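Local structure of ribonuclease VapC (Caulobacter crescentus, 5K8J) at residues Ser57-Asp60 with Val61-Val65. The protein is the toxin of a toxin-antitoxin pair and probably acts as a magnesium-dependent ribonuclease of the PIN-domain family. Numbering follows the deposited sequence.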
ATOM      1  N   SER B  57       5.182  32.837  19.564  1.00 18.18           N
ATOM      2  CA  SER B  57       5.782  33.593  18.467  0.53 20.64           C
ATOM      3  C   SER B  57       6.948  32.829  17.848  1.00 19.89           C
ATOM      4  O   SER B  57       7.103  32.821  16.622  1.00 22.84           O
ATOM      5  CB  SER B  57       6.231  34.981  18.940  0.53 22.02           C
ATOM      6  OG  SER B  57       7.189  34.922  19.977  0.53 24.38           O
ATOM      7  N   ARG B  58       7.778  32.191  18.680  1.00 18.36           N
ATOM      8  CA  ARG B  58       8.940  31.465  18.170  1.00 19.41           C
ATOM      9  C   ARG B  58       8.516  30.181  17.471  1.00 21.18           C
ATOM     10  O   ARG B  58       9.068  29.833  16.422  1.00 18.71           O
ATOM     11  CB  ARG B  58       9.928  31.190  19.311  1.00 18.19           C
ATOM     12  CG  ARG B  58      10.489  32.522  19.892  1.00 18.82           C
ATOM     13  CD  ARG B  58      11.305  32.345  21.154  1.00 22.50           C
ATOM     14  NE  ARG B  58      12.407  31.466  20.851  1.00 26.00           N
ATOM     15  CZ  ARG B  58      13.603  31.853  20.434  1.00 28.95           C
ATOM     16  NH1 ARG B  58      13.924  33.139  20.327  1.00 26.15           N
ATOM     17  NH2 ARG B  58      14.492  30.924  20.134  1.00 24.39           N
ATOM     18  N   LEU B  59       7.515  29.478  18.005  1.00 15.58           N
ATOM     19  CA  LEU B  59       7.024  28.307  17.303  1.00 14.14           C
ATOM     20  C   LEU B  59       6.413  28.705  15.973  1.00 15.72           C
ATOM     21  O   LEU B  59       6.580  27.994  14.972  1.00 14.95           O
ATOM     22  CB  LEU B  59       6.013  27.539  18.159  1.00 14.63           C
ATOM     23  CG  LEU B  59       5.391  26.286  17.514  1.00 16.36           C
ATOM     24  CD1 LEU B  59       6.458  25.280  17.088  1.00 16.13           C
ATOM     25  CD2 LEU B  59       4.377  25.598  18.454  1.00 13.99           C
ATOM     26  N   ASP B  60       5.734  29.854  15.931  1.00 16.42           N
ATOM     27  CA  ASP B  60       5.092  30.274  14.695  1.00 17.13           C
ATOM     28  C   ASP B  60       6.127  30.517  13.602  1.00 18.78           C
ATOM     29  O   ASP B  60       5.929  30.088  12.462  1.00 19.33           O
ATOM     30  CB  ASP B  60       4.232  31.520  14.920  1.00 18.15           C
ATOM     31  CG  ASP B  60       2.919  31.211  15.645  1.00 17.88           C
ATOM     32  OD1 ASP B  60       2.299  32.207  16.101  1.00 27.31           O
ATOM     33  OD2 ASP B  60       2.548  30.035  15.761  1.00 22.00           O
ATOM     34  N   VAL B  61       7.262  31.128  13.939  1.00 19.89           N
ATOM     35  CA  VAL B  61       8.310  31.311  12.927  1.00 18.16           C
ATOM     36  C   VAL B  61       8.860  29.959  12.477  1.00 19.45           C
ATOM     37  O   VAL B  61       9.065  29.733  11.281  1.00 22.28           O
ATOM     38  CB  VAL B  61       9.425  32.265  13.420  1.00 24.60           C
ATOM     39  CG1 VAL B  61       8.853  33.637  13.763  1.00 26.74           C
ATOM     40  CG2 VAL B  61      10.144  31.738  14.600  1.00 40.25           C
HETATM   41  N   MSE B  62       9.065  29.023  13.402  1.00 20.66           N
HETATM   42  CA  MSE B  62       9.519  27.680  13.024  1.00 19.15           C
HETATM   43  C   MSE B  62       8.561  26.981  12.091  1.00 20.50           C
HETATM   44  O   MSE B  62       8.964  26.326  11.124  1.00 20.18           O
HETATM   45  CB  MSE B  62       9.726  26.802  14.255  1.00 20.43           C
HETATM   46  CG  MSE B  62      10.770  27.339  15.198  1.00 20.25           C
HETATM   47 SE   MSE B  62      10.830  26.290  16.806  0.65 20.35          SE
HETATM   48  CE  MSE B  62      11.310  24.683  15.884  1.00 15.08           C
ATOM     49  N   LEU B  63       7.272  27.031  12.418  1.00 17.38           N
ATOM     50  CA  LEU B  63       6.302  26.329  11.594  1.00 17.77           C
ATOM     51  C   LEU B  63       6.109  26.996  10.246  1.00 22.01           C
ATOM     52  O   LEU B  63       5.706  26.335   9.290  1.00 23.54           O
ATOM     53  CB  LEU B  63       4.958  26.250  12.316  1.00 18.02           C
ATOM     54  CG  LEU B  63       4.943  25.393  13.583  1.00 16.46           C
ATOM     55  CD1 LEU B  63       3.552  25.403  14.207  1.00 20.47           C
ATOM     56  CD2 LEU B  63       5.337  23.974  13.319  1.00 21.79           C
ATOM     57  N   LYS B  64       6.397  28.279  10.134  1.00 19.62           N
ATOM     58  CA  LYS B  64       6.321  28.928   8.833  1.00 25.91           C
ATOM     59  C   LYS B  64       7.421  28.401   7.913  1.00 29.04           C
ATOM     60  O   LYS B  64       7.166  28.068   6.749  1.00 31.30           O
ATOM     61  CB  LYS B  64       6.418  30.441   8.991  1.00 26.21           C
ATOM     62  CG  LYS B  64       6.338  31.203   7.682  1.00 36.27           C
ATOM     63  CD  LYS B  64       6.370  32.711   7.931  1.00 51.31           C
ATOM     64  CE  LYS B  64       6.939  33.492   6.742  1.00 64.62           C
ATOM     65  NZ  LYS B  64       7.197  34.935   7.070  1.00 69.44           N
ATOM     66  N   VAL B  65       8.630  28.252   8.439  1.00 18.34           N
ATOM     67  CA  VAL B  65       9.789  27.912   7.607  1.00 18.16           C
ATOM     68  C   VAL B  65       9.932  26.410   7.402  1.00 21.07           C
ATOM     69  O   VAL B  65      10.257  25.962   6.296  1.00 20.77           O
ATOM     70  CB  VAL B  65      11.066  28.483   8.235  1.00 18.14           C
ATOM     71  CG1 VAL B  65      12.279  28.082   7.417  1.00 26.02           C
ATOM     72  CG2 VAL B  65      10.962  30.002   8.317  1.00 23.22           C
TER
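S57-D60 and V61-V65 are successive turns of one alpha-helix, joined by i to i+4 backbone hydrogen bonds from V61, L63 and K64 back to S57, L59 and D60; the equivalent bond from M62 to R58 is less certain, because the position of the R58 carbonyl oxygen is doubtful. The shortest of them runs from L63 N to L59 O, 2.8 Å, with an N-H...O angle of 162°. K64 N reaches D60 O at 3.0 Å along a more bent path, its N-H...O angle being 143°.

L59 and L63, one turn apart, supply the main side-chain contact. CD1 of L59 lies 3.8 Å from CG of L63, and CD1 of L63 approaches CG of L59 at 3.9 Å, so each leucine sets a methyl against the other's branch point and the two chains pass at a slant. Different first torsions bring them together: L59 carries CG anti to its own nitrogen (chi1 179°), leaning along the helix to L63, whose CG is anti to its carbonyl carbon and leans back. M62, present as selenomethionine, adds a looser apolar contact, SE to L59 CD1 at 4.5 Å.

The charged ends of D60 and R58 find their partners outside this pair of turns. D60 forms a salt bridge through OD2 with R56 on the preceding turn, and R58 NE donates to the carbonyl oxygen of R14. NH1 of R58 meets the carbonyl oxygens of L62 and P66 in the VapB-family antitoxin chain, against which V61 and V65 also pack.

This C-terminal part of helix 49-65 precedes strand 68-69, an outermost strand of the parallel PIN-domain sheet. L59 and L63 face helix 35-45, touching E42, while M62 rests on L13 and R14 of helix 7-15; the segment thus joins two helices of the toxin to its antitoxin.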